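Local atomic coordinates of beta-gamma-crystallin (Geodia cydonium, PDB entry 4IAU), a protein that is of unknown function but binds calcium and belongs to the beta/gamma-crystallin family, built from Greek key strand motifs. Residues P78-Q83 with E98-N103; V84-Y89 with K157-E162. One frame throughout, in Å; residues are numbered along the deposited sequence.

Contact 1 and contact 2 lie side by side, their centres about 8 Å apart, on the same side of the chain's centre. Their segments alternate along the chain: 78-83 runs straight into 84-89, then come 98-103 and finally 157-162. The two contacts share one antiparallel sheet, where strand 86-89 pairs with the outermost strand 98-101. The backbone bond from Leu101 N to Ala86 O, 2.7 Å, is part of that pairing. Strand 86-89 turns Thr87 toward contact 1, and Ala86 and Leu88 toward contact 2. The connection that enters the C-terminal half is thus held to the sheet by contact 1. Contact 2 then joins this sheet to the C-terminal strand 158-161.

Contact 1 (P78-Q83 with E98-N103); sequences PVKTFQ and ELDLPN
Lys80 bends at chi3 (-64°) and again at chi4 (-49°), and these two bends carry its ammonium group over to the carboxylates of Glu98 and Asp100. The acid side chains each cross the lysine chain at about a right angle. Lys80 NZ donates to Asp100 OD2 at 3.1 Å. It meets this oxygen on the syn side, 20° out of the carboxylate plane. The second salt bridge is longer, with Lys80 NZ 3.4 Å from Glu98 OE2. Lys80 has two modelled conformers, so both bridges belong to the one described here.

Water fills in much of the rest. One molecule accepts from the backbone Lys80 N at 2.9 Å and also from its NZ. The same water donates to Glu98 OE1 and to Asp100 OD1. Another donates to Pro78 O at 2.9 Å and to Glu98 OE1 at 2.7 Å, which ties the acid to the backbone of the connection.

Thr81 makes the apolar part of the contact. Its CG2 methyl rests 3.6 Å from Asp100 CB. Thr81 OG1 and Asp100 OD1 both hydrogen-bond to the hydroxyl of Thr87 on strand 86-89, which gives the aspartate a second grip. A type I turn from Val79 to Phe82 sets Lys80 and Thr81 at its corner, where both face strand 98-101.

One cation between two acids should offset their mutual repulsion and favour the ionised form of both. The polar half of the contact, largely bridged by water, is probably adaptable, while the Thr81 methyl and the Thr87 hydroxyl steady the other half.

Contact 2 (V84-Y89 with K157-E162); sequences VGATLY and KSMERE
The side chains of Met159 and Leu88 pass alongside one another, each heading for the other's strand, in the interior of a Greek key beta-sandwich. Strand 86-89 belongs to one sheet and the C-terminal strand 158-161 to the other. Met159 is present as selenomethionine. With CG anti to the backbone N (chi1 -174°) and the rest of the chain extended, the selenium and the terminal methyl are carried across to the facing sheet. There SE lies 3.9 Å from Leu88 CD2. The methyl CE goes one step further and packs 3.7 Å from Ala86 CB. Ala86 and Leu88 sit two residues apart on the same face of their strand, and one side chain can touch both. Leu101, Ile118 and Trp123 also touch Met159, placing it in the buried core between the sheets.

Arg161 points the same way from its strand but makes a polar contact where the chain enters strand 86-89. Its CG is anti to the backbone N (chi1 -171°), and the chain stays extended as far as NE. This long arm brings the guanidinium edge-on to the backbone of Val84, just before strand 86-89. Gly85 CA lies obliquely to the same group, 3.8 Å from Arg161 NH1. NH1 has a weak further bond to Pro102 O, so it joins two backbone segments. Shortening Arg161 to an alanine is likely to leave Val84 O without this donor and to open a gap beside Gly85.

The strong bond of the contact is nearly straight: Arg161 NH1 donates to Val84 O at 2.8 Å, with an N-H...O angle of 172°, and approaches in the carbonyl plane.

Contact 1 (P78-Q83 with E98-N103)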
# COMPACT_ATOMS: atom_id res chain seq x y z
N PRO A 78 -2.51 3.16 6.32
CA PRO A 78 -2.10 4.30 5.52
C PRO A 78 -0.91 3.93 4.64
O PRO A 78 -0.15 3.01 4.89
CB PRO A 78 -1.71 5.34 6.58
CG PRO A 78 -1.17 4.49 7.73
CD PRO A 78 -2.02 3.27 7.73
N VAL A 79 -0.74 4.73 3.58
CA VAL A 79 0.42 4.64 2.74
C VAL A 79 1.39 5.71 3.25
O VAL A 79 1.26 6.90 2.96
CB VAL A 79 0.08 4.84 1.26
CG1 VAL A 79 1.33 4.69 0.39
CG2 VAL A 79 -1.01 3.84 0.80
N LYS A 80 2.36 5.31 4.06
CA LYS A 80 3.10 6.28 4.85
C LYS A 80 4.16 7.04 4.03
O LYS A 80 4.70 8.04 4.51
CB LYS A 80 3.76 5.64 6.09
CG LYS A 80 2.71 5.04 7.03
CD LYS A 80 3.32 4.73 8.40
CE LYS A 80 4.40 3.68 8.33
NZ LYS A 80 4.06 2.43 7.60
N THR A 81 4.40 6.63 2.80
CA THR A 81 5.25 7.38 1.89
C THR A 81 4.49 8.29 0.98
O THR A 81 5.12 8.86 0.07
CB THR A 81 6.20 6.43 1.12
OG1 THR A 81 5.39 5.68 0.28
CG2 THR A 81 7.10 5.65 2.05
N PHE A 82 3.21 8.50 1.22
CA PHE A 82 2.47 9.56 0.51
C PHE A 82 3.27 10.86 0.67
O PHE A 82 3.62 11.24 1.81
CB PHE A 82 1.12 9.64 1.16
CG PHE A 82 0.26 10.78 0.64
CD1 PHE A 82 -0.06 10.91 -0.68
CD2 PHE A 82 -0.21 11.74 1.48
CE1 PHE A 82 -0.84 11.96 -1.16
CE2 PHE A 82 -1.05 12.78 1.07
CZ PHE A 82 -1.39 12.83 -0.26
N GLN A 83 3.57 11.51 -0.44
CA GLN A 83 4.32 12.78 -0.45
C GLN A 83 5.76 12.67 0.03
O GLN A 83 6.35 13.72 0.39
CB GLN A 83 3.59 13.83 0.39
CG GLN A 83 2.19 14.15 -0.10
CD GLN A 83 1.49 15.18 0.76
OE1 GLN A 83 1.84 15.37 1.93
NE2 GLN A 83 0.50 15.85 0.21
N GLU A 98 4.63 -4.77 4.08
CA GLU A 98 5.03 -3.58 3.36
C GLU A 98 6.43 -3.12 3.81
O GLU A 98 6.93 -3.47 4.89
CB GLU A 98 4.04 -2.42 3.56
CG GLU A 98 4.05 -1.82 4.95
CD GLU A 98 3.09 -0.69 5.19
OE1 GLU A 98 2.65 -0.03 4.20
OE2 GLU A 98 2.74 -0.44 6.37
N LEU A 99 7.03 -2.31 2.95
CA LEU A 99 8.33 -1.70 3.20
C LEU A 99 8.31 -0.30 2.63
O LEU A 99 8.08 -0.10 1.42
CB LEU A 99 9.47 -2.51 2.56
CG LEU A 99 10.84 -1.90 2.69
CD1 LEU A 99 11.31 -1.88 4.12
CD2 LEU A 99 11.79 -2.66 1.77
N ASP A 100 8.54 0.71 3.47
CA ASP A 100 8.61 2.08 3.07
C ASP A 100 10.02 2.46 2.61
O ASP A 100 11.02 2.16 3.27
CB ASP A 100 8.24 3.00 4.23
CG ASP A 100 6.75 2.93 4.61
OD1 ASP A 100 5.92 2.66 3.72
OD2 ASP A 100 6.45 3.21 5.78
N LEU A 101 10.08 3.15 1.45
CA LEU A 101 11.27 3.70 0.86
C LEU A 101 11.16 5.20 0.76
O LEU A 101 10.70 5.75 -0.25
CB LEU A 101 11.58 3.14 -0.54
CG LEU A 101 12.32 1.81 -0.60
CD1 LEU A 101 11.56 0.64 0.00
CD2 LEU A 101 12.72 1.48 -2.02
N PRO A 102 11.64 5.92 1.79
CA PRO A 102 11.79 7.39 1.62
C PRO A 102 12.93 7.75 0.67
O PRO A 102 12.93 8.84 0.14
CB PRO A 102 12.10 7.84 3.05
CG PRO A 102 12.70 6.67 3.74
CD PRO A 102 11.99 5.51 3.16
N ASN A 103 13.88 6.83 0.53
CA ASN A 103 15.08 7.08 -0.24
C ASN A 103 15.54 5.72 -0.81
O ASN A 103 14.88 4.69 -0.63
CB ASN A 103 16.16 7.78 0.53
CG ASN A 103 16.94 8.68 -0.48
OD1 ASN A 103 17.51 8.44 -1.59
ND2 ASN A 103 16.81 9.99 -0.13
O HOH W 1 0.42 0.82 3.04
O HOH W 2 0.89 1.46 7.02
O HOH W 3 3.33 2.64 4.65
O HOH W 4 5.13 -0.33 7.99

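Contact 2 (V84-Y89 with K157-E162)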
# COMPACT_ATOMS: atom_id res chain seq x y z
N VAL A 84 6.29 11.47 0.04
CA VAL A 84 7.64 11.25 0.54
C VAL A 84 8.42 10.35 -0.37
O VAL A 84 9.59 10.65 -0.62
CB VAL A 84 7.60 10.64 1.95
CG1 VAL A 84 9.04 10.37 2.40
CG2 VAL A 84 6.88 11.52 2.97
N GLY A 85 7.88 9.26 -0.87
CA GLY A 85 8.68 8.28 -1.61
C GLY A 85 7.83 7.16 -2.14
O GLY A 85 6.83 7.43 -2.83
N ALA A 86 8.18 5.92 -1.85
CA ALA A 86 7.52 4.75 -2.40
C ALA A 86 7.32 3.73 -1.28
O ALA A 86 8.11 3.66 -0.34
CB ALA A 86 8.34 4.13 -3.51
N THR A 87 6.28 2.89 -1.43
CA THR A 87 6.06 1.74 -0.55
C THR A 87 5.93 0.49 -1.44
O THR A 87 5.26 0.53 -2.46
CB THR A 87 4.83 1.90 0.35
OG1 THR A 87 5.02 3.00 1.20
CG2 THR A 87 4.58 0.71 1.24
N LEU A 88 6.62 -0.57 -1.01
CA LEU A 88 6.63 -1.87 -1.65
C LEU A 88 5.79 -2.86 -0.84
O LEU A 88 5.77 -2.76 0.39
CB LEU A 88 8.05 -2.39 -1.77
CG LEU A 88 9.04 -1.42 -2.43
CD1 LEU A 88 10.42 -2.09 -2.47
CD2 LEU A 88 8.58 -1.03 -3.80
N TYR A 89 5.19 -3.81 -1.52
CA TYR A 89 4.29 -4.78 -0.88
C TYR A 89 4.62 -6.19 -1.34
O TYR A 89 4.98 -6.43 -2.51
CB TYR A 89 2.85 -4.44 -1.23
CG TYR A 89 2.43 -3.09 -0.78
CD1 TYR A 89 1.88 -2.88 0.47
CD2 TYR A 89 2.55 -1.97 -1.61
CE1 TYR A 89 1.47 -1.61 0.90
CE2 TYR A 89 2.16 -0.71 -1.20
CZ TYR A 89 1.62 -0.53 0.07
OH TYR A 89 1.25 0.75 0.43
N LYS A 157 15.15 -6.35 -5.88
CA LYS A 157 16.14 -6.45 -4.83
C LYS A 157 16.75 -5.14 -4.42
O LYS A 157 17.27 -5.05 -3.28
CB LYS A 157 17.22 -7.47 -5.19
CG LYS A 157 16.79 -8.89 -4.97
CD LYS A 157 17.95 -9.87 -5.28
CE LYS A 157 17.62 -11.30 -4.88
NZ LYS A 157 16.43 -11.86 -5.57
N SER A 158 16.78 -4.11 -5.24
CA SER A 158 17.24 -2.82 -4.84
C SER A 158 16.54 -1.76 -5.68
O SER A 158 16.05 -2.06 -6.79
CB SER A 158 18.75 -2.66 -4.89
OG SER A 158 19.30 -2.88 -6.17
N MSE A 159 16.45 -0.54 -5.15
CA MSE A 159 15.70 0.53 -5.78
C MSE A 159 16.36 1.83 -5.40
O MSE A 159 16.44 2.17 -4.24
CB MSE A 159 14.22 0.41 -5.38
CG MSE A 159 13.28 1.36 -6.07
SE MSE A 159 11.46 0.78 -5.76
CE MSE A 159 10.58 2.45 -6.00
N GLU A 160 16.86 2.56 -6.43
CA GLU A 160 17.68 3.73 -6.23
C GLU A 160 16.85 4.96 -6.61
O GLU A 160 16.23 5.01 -7.68
CB GLU A 160 18.96 3.65 -7.10
CG GLU A 160 19.91 4.76 -6.73
CD GLU A 160 21.36 4.53 -6.99
OE1 GLU A 160 21.56 4.11 -8.14
OE2 GLU A 160 22.25 4.74 -6.12
N ARG A 161 16.83 5.97 -5.75
CA ARG A 161 16.14 7.21 -6.04
C ARG A 161 17.08 8.11 -6.82
O ARG A 161 18.19 8.36 -6.39
CB ARG A 161 15.66 7.86 -4.74
CG ARG A 161 14.75 9.04 -5.01
CD ARG A 161 14.19 9.54 -3.75
NE ARG A 161 13.29 10.63 -3.99
CZ ARG A 161 12.20 10.95 -3.26
NH1 ARG A 161 11.92 10.24 -2.18
NH2 ARG A 161 11.56 11.96 -3.79
N GLU A 162 16.61 8.61 -7.93
CA GLU A 162 17.40 9.51 -8.78
C GLU A 162 17.27 10.89 -8.22
O GLU A 162 16.43 11.33 -7.41
CB GLU A 162 16.91 9.45 -10.23
CG GLU A 162 16.91 8.12 -10.94
CD GLU A 162 16.62 8.18 -12.43
OE1 GLU A 162 15.81 9.02 -12.87
OE2 GLU A 162 17.21 7.38 -13.21